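Local coordinates for protein MaoC-like dehydratase (Rhodospirillum rubrum, PDB 3EXZ) that probably catalyses the reversible addition or removal of water on an enoyl-thioester type substrate, as a hot-dog fold dehydratase of the MaoC-like family, at residues A25-A30 against L40-A45; W58-I63 against N90-G95; I63-L68 against Q77-A82; S123-L126 against V132-R135. All coordinates share one frame; numbering follows the deposited sequence.

Contact 1: residues A25-A30 against L40-A45; sequences AIKAFA and LDEEAA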
loop_
_atom_site.group_PDB
_atom_site.type_symbol
_atom_site.label_atom_id
_atom_site.label_comp_id
_atom_site.label_asym_id
_atom_site.label_seq_id
_atom_site.Cartn_x
_atom_site.Cartn_y
_atom_site.Cartn_z
ATOM N N ALA A 25 -3.007 14.562 10.892
ATOM C CA ALA A 25 -3.497 13.330 10.263
ATOM C C ALA A 25 -2.287 12.474 9.845
ATOM O O ALA A 25 -2.338 11.249 9.878
ATOM C CB ALA A 25 -4.378 13.665 9.060
ATOM N N ILE A 26 -1.201 13.130 9.450
ATOM C CA ILE A 26 0.018 12.417 9.090
ATOM C C ILE A 26 0.541 11.698 10.355
ATOM O O ILE A 26 0.840 10.501 10.311
ATOM C CB ILE A 26 1.073 13.399 8.540
ATOM C CG1 ILE A 26 0.602 13.904 7.171
ATOM C CG2 ILE A 26 2.431 12.727 8.469
ATOM C CD1 ILE A 26 1.502 14.947 6.524
ATOM N N LYS A 27 0.611 12.415 11.481
ATOM C CA LYS A 27 1.103 11.849 12.749
ATOM C C LYS A 27 0.175 10.782 13.325
ATOM O O LYS A 27 0.635 9.771 13.870
ATOM C CB LYS A 27 1.317 12.975 13.762
ATOM C CG LYS A 27 2.297 14.027 13.275
ATOM C CD LYS A 27 2.474 15.141 14.287
ATOM C CE LYS A 27 3.510 16.141 13.804
ATOM N NZ LYS A 27 3.521 17.385 14.616
ATOM N N ALA A 28 -1.131 11.014 13.222
ATOM C CA ALA A 28 -2.117 10.039 13.691
ATOM C C ALA A 28 -1.930 8.722 12.900
ATOM O O ALA A 28 -1.805 7.653 13.498
ATOM C CB ALA A 28 -3.546 10.590 13.502
ATOM N N PHE A 29 -1.910 8.779 11.568
ATOM C CA PHE A 29 -1.709 7.545 10.803
ATOM C C PHE A 29 -0.314 6.931 11.053
ATOM O O PHE A 29 -0.187 5.727 11.272
ATOM C CB PHE A 29 -1.852 7.784 9.307
ATOM C CG PHE A 29 -1.786 6.534 8.469
ATOM C CD1 PHE A 29 -2.949 5.894 8.060
ATOM C CD2 PHE A 29 -0.553 5.974 8.132
ATOM C CE1 PHE A 29 -2.885 4.747 7.262
ATOM C CE2 PHE A 29 -0.482 4.831 7.338
ATOM C CZ PHE A 29 -1.648 4.202 6.923
ATOM N N ALA A 30 0.727 7.757 11.021
ATOM C CA ALA A 30 2.094 7.269 11.236
ATOM C C ALA A 30 2.231 6.613 12.613
ATOM O O ALA A 30 2.754 5.501 12.727
ATOM C CB ALA A 30 3.089 8.422 11.076
ATOM N N LEU A 40 6.544 11.573 12.174
ATOM C CA LEU A 40 6.009 11.879 13.498
ATOM C C LEU A 40 6.422 13.206 14.092
ATOM O O LEU A 40 5.680 13.810 14.871
ATOM C CB LEU A 40 6.447 10.776 14.473
ATOM C CG LEU A 40 5.751 9.422 14.354
ATOM C CD1 LEU A 40 6.377 8.395 15.306
ATOM C CD2 LEU A 40 4.272 9.627 14.665
ATOM N N ASP A 41 7.619 13.650 13.740
ATOM C CA ASP A 41 8.150 14.888 14.296
ATOM C C ASP A 41 8.758 15.813 13.255
ATOM O O ASP A 41 9.606 15.402 12.455
ATOM C CB ASP A 41 9.189 14.559 15.379
ATOM C CG ASP A 41 9.778 15.805 16.023
ATOM O OD1 ASP A 41 9.002 16.688 16.439
ATOM O OD2 ASP A 41 11.018 15.904 16.118
ATOM N N GLU A 42 8.329 17.074 13.297
ATOM C CA GLU A 42 8.780 18.080 12.349
ATOM C C GLU A 42 10.274 18.382 12.440
ATOM O O GLU A 42 10.911 18.672 11.424
ATOM C CB GLU A 42 7.929 19.361 12.500
ATOM C CG GLU A 42 7.828 19.912 13.922
ATOM C CD GLU A 42 6.700 19.290 14.746
ATOM O OE1 GLU A 42 6.333 18.124 14.487
ATOM O OE2 GLU A 42 6.180 19.971 15.659
ATOM N N GLU A 43 10.839 18.281 13.643
ATOM C CA GLU A 43 12.266 18.547 13.845
ATOM C C GLU A 43 13.099 17.344 13.396
ATOM O O GLU A 43 14.059 17.499 12.638
ATOM C CB GLU A 43 12.541 18.891 15.304
ATOM N N ALA A 44 12.736 16.151 13.860
ATOM C CA ALA A 44 13.432 14.937 13.447
ATOM C C ALA A 44 13.354 14.777 11.914
ATOM O O ALA A 44 14.304 14.304 11.293
ATOM C CB ALA A 44 12.802 13.723 14.120
ATOM N N ALA A 45 12.237 15.182 11.301
ATOM C CA ALA A 45 12.072 15.046 9.849
ATOM C C ALA A 45 13.026 15.954 9.074
ATOM O O ALA A 45 13.533 15.583 8.011
ATOM C CB ALA A 45 10.629 15.326 9.462
#

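Contact 2: residues W58-I63 against N90-G95; sequences WHTAAI and NPTRPG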
loop_
_atom_site.group_PDB
_atom_site.type_symbol
_atom_site.label_atom_id
_atom_site.label_comp_id
_atom_site.label_asym_id
_atom_site.label_seq_id
_atom_site.Cartn_x
_atom_site.Cartn_y
_atom_site.Cartn_z
ATOM N N TRP A 58 2.468 4.668 2.887
ATOM C CA TRP A 58 1.295 3.830 3.164
ATOM C C TRP A 58 0.065 4.637 3.556
ATOM O O TRP A 58 -1.065 4.169 3.433
ATOM C CB TRP A 58 1.658 2.782 4.209
ATOM C CG TRP A 58 2.778 1.956 3.710
ATOM C CD1 TRP A 58 4.076 1.986 4.137
ATOM C CD2 TRP A 58 2.728 1.031 2.626
ATOM N NE1 TRP A 58 4.839 1.121 3.391
ATOM C CE2 TRP A 58 4.033 0.510 2.461
ATOM C CE3 TRP A 58 1.701 0.555 1.798
ATOM C CZ2 TRP A 58 4.347 -0.435 1.478
ATOM C CZ3 TRP A 58 2.012 -0.389 0.817
ATOM C CH2 TRP A 58 3.323 -0.873 0.668
ATOM N N HIS A 59 0.298 5.866 4.007
ATOM C CA HIS A 59 -0.791 6.770 4.362
ATOM C C HIS A 59 -1.305 7.341 3.015
ATOM O O HIS A 59 -2.514 7.422 2.778
ATOM C CB HIS A 59 -0.274 7.875 5.285
ATOM C CG HIS A 59 -1.331 8.831 5.729
ATOM N ND1 HIS A 59 -1.033 10.045 6.307
ATOM C CD2 HIS A 59 -2.684 8.746 5.708
ATOM C CE1 HIS A 59 -2.154 10.668 6.623
ATOM N NE2 HIS A 59 -3.171 9.900 6.271
ATOM N N THR A 60 -0.382 7.717 2.129
ATOM C CA THR A 60 -0.736 8.215 0.798
ATOM C C THR A 60 -1.499 7.117 0.029
ATOM O O THR A 60 -2.495 7.404 -0.641
ATOM C CB THR A 60 0.532 8.638 0.027
ATOM O OG1 THR A 60 1.114 9.753 0.696
ATOM C CG2 THR A 60 0.209 9.051 -1.405
ATOM N N ALA A 61 -1.052 5.861 0.137
ATOM C CA ALA A 61 -1.725 4.753 -0.547
ATOM C C ALA A 61 -3.161 4.572 -0.003
ATOM O O ALA A 61 -4.093 4.345 -0.780
ATOM C CB ALA A 61 -0.899 3.436 -0.392
ATOM N N ALA A 62 -3.339 4.685 1.319
ATOM C CA ALA A 62 -4.670 4.544 1.945
ATOM C C ALA A 62 -5.633 5.663 1.505
ATOM O O ALA A 62 -6.794 5.400 1.193
ATOM C CB ALA A 62 -4.543 4.529 3.473
ATOM N N ILE A 63 -5.142 6.902 1.500
ATOM C CA ILE A 63 -5.912 8.073 1.048
ATOM C C ILE A 63 -6.261 7.871 -0.439
ATOM O O ILE A 63 -7.356 8.224 -0.892
ATOM C CB ILE A 63 -5.074 9.368 1.206
ATOM C CG1 ILE A 63 -4.980 9.733 2.683
ATOM C CG2 ILE A 63 -5.685 10.518 0.413
ATOM C CD1 ILE A 63 -4.010 10.872 2.965
ATOM N N ASN A 90 7.471 11.701 -5.385
ATOM C CA ASN A 90 7.671 12.863 -4.536
ATOM C C ASN A 90 6.964 12.660 -3.199
ATOM O O ASN A 90 5.934 11.986 -3.112
ATOM C CB ASN A 90 7.160 14.148 -5.205
ATOM C CG ASN A 90 7.831 14.421 -6.547
ATOM O OD1 ASN A 90 7.442 13.867 -7.575
ATOM N ND2 ASN A 90 8.857 15.268 -6.535
ATOM N N PRO A 91 7.541 13.221 -2.124
ATOM C CA PRO A 91 6.977 13.113 -0.777
ATOM C C PRO A 91 5.608 13.780 -0.727
ATOM O O PRO A 91 5.331 14.681 -1.521
ATOM C CB PRO A 91 7.970 13.893 0.088
ATOM C CG PRO A 91 9.255 13.822 -0.664
ATOM C CD PRO A 91 8.831 13.934 -2.108
ATOM N N THR A 92 4.753 13.323 0.188
ATOM C CA THR A 92 3.449 13.956 0.395
ATOM C C THR A 92 3.669 14.834 1.627
ATOM O O THR A 92 4.106 14.365 2.679
ATOM C CB THR A 92 2.332 12.961 0.678
ATOM O OG1 THR A 92 2.100 12.187 -0.503
ATOM C CG2 THR A 92 1.039 13.708 1.055
ATOM N N ARG A 93 3.329 16.107 1.493
ATOM C CA ARG A 93 3.550 17.122 2.518
ATOM C C ARG A 93 2.292 17.625 3.176
ATOM O O ARG A 93 1.224 17.590 2.563
ATOM C CB ARG A 93 4.229 18.325 1.892
ATOM C CG ARG A 93 5.503 18.058 1.093
ATOM C CD ARG A 93 6.608 17.571 2.006
ATOM N NE ARG A 93 7.887 17.436 1.309
ATOM C CZ ARG A 93 9.017 17.049 1.893
ATOM N NH1 ARG A 93 9.028 16.751 3.186
ATOM N NH2 ARG A 93 10.140 16.977 1.191
ATOM N N PRO A 94 2.402 18.140 4.421
ATOM C CA PRO A 94 1.258 18.691 5.159
ATOM C C PRO A 94 0.814 19.893 4.315
ATOM O O PRO A 94 1.663 20.634 3.788
ATOM C CB PRO A 94 1.866 19.147 6.485
ATOM C CG PRO A 94 3.096 18.326 6.639
ATOM C CD PRO A 94 3.629 18.138 5.241
ATOM N N GLY A 95 -0.496 20.100 4.195
ATOM C CA GLY A 95 -1.042 21.203 3.418
ATOM C C GLY A 95 -1.309 20.839 1.964
ATOM O O GLY A 95 -1.923 21.615 1.228
#

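Contact 3: residues I63-L68 against Q77-A82; sequences ITMRLL and QGIIGA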
loop_
_atom_site.group_PDB
_atom_site.type_symbol
_atom_site.label_atom_id
_atom_site.label_comp_id
_atom_site.label_asym_id
_atom_site.label_seq_id
_atom_site.Cartn_x
_atom_site.Cartn_y
_atom_site.Cartn_z
ATOM N N ILE A 63 -5.142 6.902 1.500
ATOM C CA ILE A 63 -5.912 8.073 1.048
ATOM C C ILE A 63 -6.261 7.871 -0.439
ATOM O O ILE A 63 -7.356 8.224 -0.892
ATOM C CB ILE A 63 -5.074 9.368 1.206
ATOM C CG1 ILE A 63 -4.980 9.733 2.683
ATOM C CG2 ILE A 63 -5.685 10.518 0.413
ATOM C CD1 ILE A 63 -4.010 10.872 2.965
ATOM N N THR A 64 -5.332 7.299 -1.202
ATOM C CA THR A 64 -5.591 7.056 -2.616
ATOM C C THR A 64 -6.751 6.078 -2.766
ATOM O O THR A 64 -7.637 6.295 -3.589
ATOM C CB THR A 64 -4.342 6.505 -3.335
ATOM O OG1 THR A 64 -3.361 7.548 -3.426
ATOM C CG2 THR A 64 -4.691 6.021 -4.747
HETATM N N MSE A 65 -6.772 5.013 -1.962
HETATM C CA MSE A 65 -7.865 4.049 -2.063
HETATM C C MSE A 65 -9.204 4.708 -1.717
HETATM O O MSE A 65 -10.195 4.490 -2.411
HETATM C CB MSE A 65 -7.629 2.838 -1.158
HETATM C CG MSE A 65 -8.690 1.761 -1.347
HETATM SE SE MSE A 65 -8.772 1.126 -3.192
HETATM C CE MSE A 65 -10.304 2.093 -3.855
ATOM N N ARG A 66 -9.236 5.507 -0.649
ATOM C CA ARG A 66 -10.463 6.211 -0.262
ATOM C C ARG A 66 -10.978 7.071 -1.429
ATOM O O ARG A 66 -12.154 7.014 -1.767
ATOM C CB ARG A 66 -10.214 7.104 0.961
ATOM C CG ARG A 66 -11.358 8.082 1.256
ATOM C CD ARG A 66 -11.072 8.908 2.511
ATOM N NE ARG A 66 -12.194 9.756 2.924
ATOM C CZ ARG A 66 -12.495 10.943 2.399
ATOM N NH1 ARG A 66 -11.763 11.448 1.411
ATOM N NH2 ARG A 66 -13.533 11.633 2.870
ATOM N N LEU A 67 -10.104 7.866 -2.040
ATOM C CA LEU A 67 -10.504 8.700 -3.172
ATOM C C LEU A 67 -11.000 7.857 -4.339
ATOM O O LEU A 67 -11.951 8.229 -5.031
ATOM C CB LEU A 67 -9.329 9.546 -3.657
ATOM C CG LEU A 67 -8.814 10.571 -2.642
ATOM C CD1 LEU A 67 -7.633 11.346 -3.228
ATOM C CD2 LEU A 67 -9.958 11.504 -2.260
ATOM N N LEU A 68 -10.332 6.734 -4.575
ATOM C CA LEU A 68 -10.711 5.838 -5.652
ATOM C C LEU A 68 -12.100 5.265 -5.382
ATOM O O LEU A 68 -12.972 5.253 -6.260
ATOM C CB LEU A 68 -9.687 4.693 -5.759
ATOM C CG LEU A 68 -8.779 4.580 -7.010
ATOM C CD1 LEU A 68 -8.319 5.951 -7.479
ATOM C CD2 LEU A 68 -7.586 3.672 -6.709
ATOM N N GLN A 77 -19.516 -2.645 -8.698
ATOM C CA GLN A 77 -19.325 -3.756 -7.781
ATOM C C GLN A 77 -18.097 -3.633 -6.879
ATOM O O GLN A 77 -17.674 -4.603 -6.245
ATOM C CB GLN A 77 -19.320 -5.077 -8.557
ATOM C CG GLN A 77 -20.605 -5.323 -9.340
ATOM C CD GLN A 77 -20.620 -6.690 -9.993
ATOM O OE1 GLN A 77 -19.763 -7.004 -10.816
ATOM N NE2 GLN A 77 -21.595 -7.512 -9.623
ATOM N N GLY A 78 -17.530 -2.434 -6.826
ATOM C CA GLY A 78 -16.396 -2.208 -5.952
ATOM C C GLY A 78 -15.043 -2.374 -6.589
ATOM O O GLY A 78 -14.943 -2.735 -7.760
ATOM N N ILE A 79 -13.991 -2.131 -5.816
ATOM C CA ILE A 79 -12.639 -2.251 -6.345
ATOM C C ILE A 79 -11.951 -3.406 -5.642
ATOM O O ILE A 79 -11.727 -3.372 -4.435
ATOM C CB ILE A 79 -11.851 -0.931 -6.155
ATOM C CG1 ILE A 79 -12.578 0.214 -6.889
ATOM C CG2 ILE A 79 -10.420 -1.097 -6.692
ATOM C CD1 ILE A 79 -12.060 1.595 -6.545
ATOM N N ILE A 80 -11.633 -4.442 -6.407
ATOM C CA ILE A 80 -10.985 -5.619 -5.856
ATOM C C ILE A 80 -9.624 -5.774 -6.512
ATOM O O ILE A 80 -9.511 -6.092 -7.700
ATOM C CB ILE A 80 -11.875 -6.861 -6.060
ATOM C CG1 ILE A 80 -13.157 -6.713 -5.225
ATOM C CG2 ILE A 80 -11.134 -8.111 -5.631
ATOM C CD1 ILE A 80 -14.158 -7.838 -5.440
ATOM N N GLY A 81 -8.591 -5.537 -5.714
ATOM C CA GLY A 81 -7.238 -5.602 -6.219
ATOM C C GLY A 81 -6.544 -6.937 -6.111
ATOM O O GLY A 81 -6.624 -7.601 -5.076
ATOM N N ALA A 82 -5.901 -7.354 -7.200
ATOM C CA ALA A 82 -5.152 -8.607 -7.187
ATOM C C ALA A 82 -3.710 -8.225 -6.796
ATOM O O ALA A 82 -3.072 -8.891 -5.967
ATOM C CB ALA A 82 -5.186 -9.270 -8.558
#

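Contact 4: residues S123-L126 against V132-R135; sequences SDTL and VVQR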
loop_
_atom_site.group_PDB
_atom_site.type_symbol
_atom_site.label_atom_id
_atom_site.label_comp_id
_atom_site.label_asym_id
_atom_site.label_seq_id
_atom_site.Cartn_x
_atom_site.Cartn_y
_atom_site.Cartn_z
ATOM N N SER A 123 -3.275 4.605 -11.526
ATOM C CA SER A 123 -3.697 5.771 -10.767
ATOM C C SER A 123 -2.503 6.615 -10.334
ATOM O O SER A 123 -1.577 6.121 -9.690
ATOM C CB SER A 123 -4.477 5.346 -9.525
ATOM O OG SER A 123 -5.575 4.523 -9.876
ATOM N N ASP A 124 -2.524 7.889 -10.711
ATOM C CA ASP A 124 -1.477 8.823 -10.329
ATOM C C ASP A 124 -2.091 9.792 -9.322
ATOM O O ASP A 124 -3.076 10.478 -9.617
ATOM C CB ASP A 124 -0.948 9.594 -11.544
ATOM C CG ASP A 124 0.005 8.768 -12.398
ATOM O OD1 ASP A 124 0.466 9.288 -13.437
ATOM O OD2 ASP A 124 0.304 7.611 -12.034
ATOM N N THR A 125 -1.531 9.816 -8.117
ATOM C CA THR A 125 -2.000 10.716 -7.072
ATOM C C THR A 125 -1.128 11.958 -7.200
ATOM O O THR A 125 0.101 11.886 -7.138
ATOM C CB THR A 125 -1.844 10.082 -5.691
ATOM O OG1 THR A 125 -2.255 8.711 -5.776
ATOM C CG2 THR A 125 -2.730 10.820 -4.660
ATOM N N LEU A 126 -1.773 13.100 -7.384
ATOM C CA LEU A 126 -1.063 14.352 -7.576
ATOM C C LEU A 126 -1.406 15.402 -6.537
ATOM O O LEU A 126 -2.523 15.421 -6.006
ATOM C CB LEU A 126 -1.432 14.945 -8.947
ATOM C CG LEU A 126 -1.549 14.023 -10.171
ATOM C CD1 LEU A 126 -2.282 14.744 -11.292
ATOM C CD2 LEU A 126 -0.169 13.585 -10.630
ATOM N N VAL A 132 3.583 14.007 -8.945
ATOM C CA VAL A 132 3.066 12.699 -8.584
ATOM C C VAL A 132 3.624 12.226 -7.246
ATOM O O VAL A 132 4.833 11.984 -7.128
ATOM C CB VAL A 132 3.436 11.649 -9.663
ATOM C CG1 VAL A 132 2.817 10.302 -9.326
ATOM C CG2 VAL A 132 2.972 12.126 -11.031
ATOM N N VAL A 133 2.757 12.118 -6.234
ATOM C CA VAL A 133 3.197 11.614 -4.928
ATOM C C VAL A 133 3.010 10.090 -4.840
ATOM O O VAL A 133 3.479 9.444 -3.902
ATOM C CB VAL A 133 2.494 12.316 -3.736
ATOM C CG1 VAL A 133 2.797 13.811 -3.795
ATOM C CG2 VAL A 133 0.997 12.053 -3.738
ATOM N N GLN A 134 2.322 9.514 -5.822
ATOM C CA GLN A 134 2.165 8.067 -5.872
ATOM C C GLN A 134 1.635 7.614 -7.209
ATOM O O GLN A 134 0.771 8.268 -7.797
ATOM C CB GLN A 134 1.206 7.526 -4.796
ATOM C CG GLN A 134 1.124 5.991 -4.779
ATOM C CD GLN A 134 0.117 5.430 -3.782
ATOM O OE1 GLN A 134 -0.998 5.034 -4.150
ATOM N NE2 GLN A 134 0.506 5.402 -2.509
ATOM N N ARG A 135 2.199 6.522 -7.715
ATOM C CA ARG A 135 1.678 5.915 -8.924
ATOM C C ARG A 135 1.429 4.460 -8.547
ATOM O O ARG A 135 2.301 3.775 -7.995
ATOM C CB ARG A 135 2.633 5.984 -10.110
ATOM C CG ARG A 135 2.265 4.991 -11.204
ATOM C CD ARG A 135 3.049 5.277 -12.470
ATOM N NE ARG A 135 2.637 6.540 -13.076
ATOM C CZ ARG A 135 3.027 6.951 -14.278
ATOM N NH1 ARG A 135 3.837 6.193 -15.010
ATOM N NH2 ARG A 135 2.606 8.120 -14.750
#

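Contact 1: residues A25-A30 against L40-A45
Lys27 NZ reaches Glu42 OE1 at 2.9 Å, a salt bridge between helix 23-33 and the start of helix 42-46. The ammonium nitrogen comes to the syn side of the oxygen, but about 32° out of the carboxylate plane, and the two side chains cross at about a right angle. With its chain extended beyond CG, Lys27 passes its methylenes along the carbonyl O of Leu40, CE at 3.4 Å from Leu40 O. Glu42 makes the turn from its own side. Its CG stands between the backbone N and the carbonyl carbon (chi1 52°), and a bend at chi2 brings the acid round to the lysine. Nearer the backbone of helix 23-33 is a smaller apolar contact, where Leu40 CD2 packs 4.0 Å from Ala30 CB and also lies near Lys27 O, at 3.7 Å. Pro35 touches Leu40 as well, and His39 lies on Ala30, while Phe29, on another side of the helix, packs against Phe29 of the second subunit. The bridge itself lies toward the solvent side. Asp41, just before Glu42, accepts from Ala44 N at 2.8 Å through OD2, met from above the carboxylate plane. Asp41 is thus the N-cap of helix 42-46, and the contact is that of a capped short helix tied by a surface salt bridge at its first turn to a neighbouring helix.

Contact 2: residues W58-I63 against N90-G95
Thr60 turns its hydroxyl onto the side chain of Thr92, OG1 to OG1 at 2.9 Å, a hydrogen bond that carries almost the whole contact. The bond spans a fairly wide gap between backbones, with CA atoms 7.1 Å apart at Thr60 and Thr92, and both side chains point across it. The two have the same rotamer: in each, OG1 lies beside the backbone N and anti to the carbonyl carbon (chi1 -65° in Thr60, -67° in Thr92), which leaves the methyl beside the carbonyl carbon. Carbon flanks the polar pair, with Thr92 CB 3.4 Å from Thr60 OG1 and Thr60 CG2 3.8 Å from Thr92 OG1. Both residues are buried, so each hydroxyl gives the other a polar partner within the protein interior. The loop is held at other points too: the guanidinium of Arg93 has Pro91 CB on one face, 3.6 Å above the plane but offset toward the rim, and its NH1 and NH2 bond to the carbonyls of Leu53 and Phe50. Thr92 also pairs through its backbone with Ala55. The contact therefore joins the N-terminal half of helix 57-72 to the loop between strands 81-87 and 97-109. Val133 of strand 132-143 packs on both threonines, and along the same helix Ala61 and Ala62 meet Trp58 and Phe33 of the second subunit.

Contact 3: residues I63-L68 against Q77-A82
This is a buried apolar contact between the long helix of a hot-dog fold and the chain leading into an outer strand of the sheet that wraps it. Helix 57-72 is the sausage of the fold, and residues 77-82 run into strand 81-87, the last in the sheet order within this chain. A single side chain, Ile79, bridges the gap, and two residues one helical turn apart receive it: Met65, present as selenomethionine, and Leu68. The backbones stay well apart, 8.3 Å between the CA atoms of Leu68 and Ile79, so Ile79 reaches across with its CD1, to the methyl end of Met65 and to the CB and carbonyl O of Leu68. Met65 leaves the helix with CG anti to the backbone N (chi1 -175°) and then bends at chi2 and chi3, which swings CE toward Ile79; the two side chains approach tip to tip. Ile79 holds CG1 beside its backbone N and runs on extended, placing CD1 at the front. Around this pair, Val140 and Leu73 also touch Ile79. The second subunit takes part: its Trp58 lies on Met65 and its Gln36 on Ile79, while Ala82 forms backbone hydrogen bonds with it. The contact thus forms part of the dimer interface. CD1 of Ile79 lies 4.0 Å from Leu68 CB and 3.8 Å from Leu68 O, both ordinary distances; its approach to Met65 CE, at 3.3 Å, is shorter than two methyl carbons normally allow, and that exact value is doubtful.

Contact 4: residues S123-L126 against V132-R135
A classic beta bulge interrupts the hairpin of strands 116-126 and 132-143: Val133 and Gln134 both face Thr125, and the register shifts by one residue on passing to Leu126. Thr125 holds both sides of the bulge through its backbone. Its N donates to Gln134 O at 2.8 Å, a nearly straight bond (169° at the hydrogen) lying in the carbonyl plane, and its O accepts from Val133 N at 2.8 Å in a more bent one (145°). Next to the bulge, Asp124 and Arg135 form a non-hydrogen-bonded antiparallel pair, and their side chains lie alongside each other on one face. Arg135 holds the carboxylate through two nitrogens, one to each oxygen: NH2 meets Asp124 OD1 at 2.8 Å and NE meets Asp124 OD2 at 2.8 Å. The carboxylate and guanidinium planes are only 8° apart. A bend at chi3 of Arg135 swings the guanidinium back to the acid, and the paired bonds keep it flat. Leu126 CD2 closes tightly on Val132 CG2 on that same face, at 3.5 Å. The other face, bearing Thr125 and Gln134, turns to helix 57-72, where Thr64 OG1 bonds to Thr125 OG1 and Gln134 packs on Thr60 and Ala61. Backbone bonds from Asp124 to Glu101 and from Arg135 to Ser87 continue the sheet into strands 97-109 and 81-87 on either side.

Contacts 2 and 3 both use helix 57-72, and share Ile63, but use different turns of it: contact 2 is a lone hydroxyl pair to a loop, contact 3 purely apolar packing toward the sheet's edge. Contact 4 lies within the sheet itself, one of its faces packed on this helix. It touches both others, contact 2 where Asn90 meets Val132 and contact 3 where Leu68 meets Ser123. Contacts 2 and 3 are buried, whereas contacts 1 and 4 are partly buried and are the ones with salt bridges. Contact 1 is peripheral, about 21 Å between its centre and that of the chain, yet Phe29 stacks on His59 and so joins helix 23-33 to the segment of contact 2.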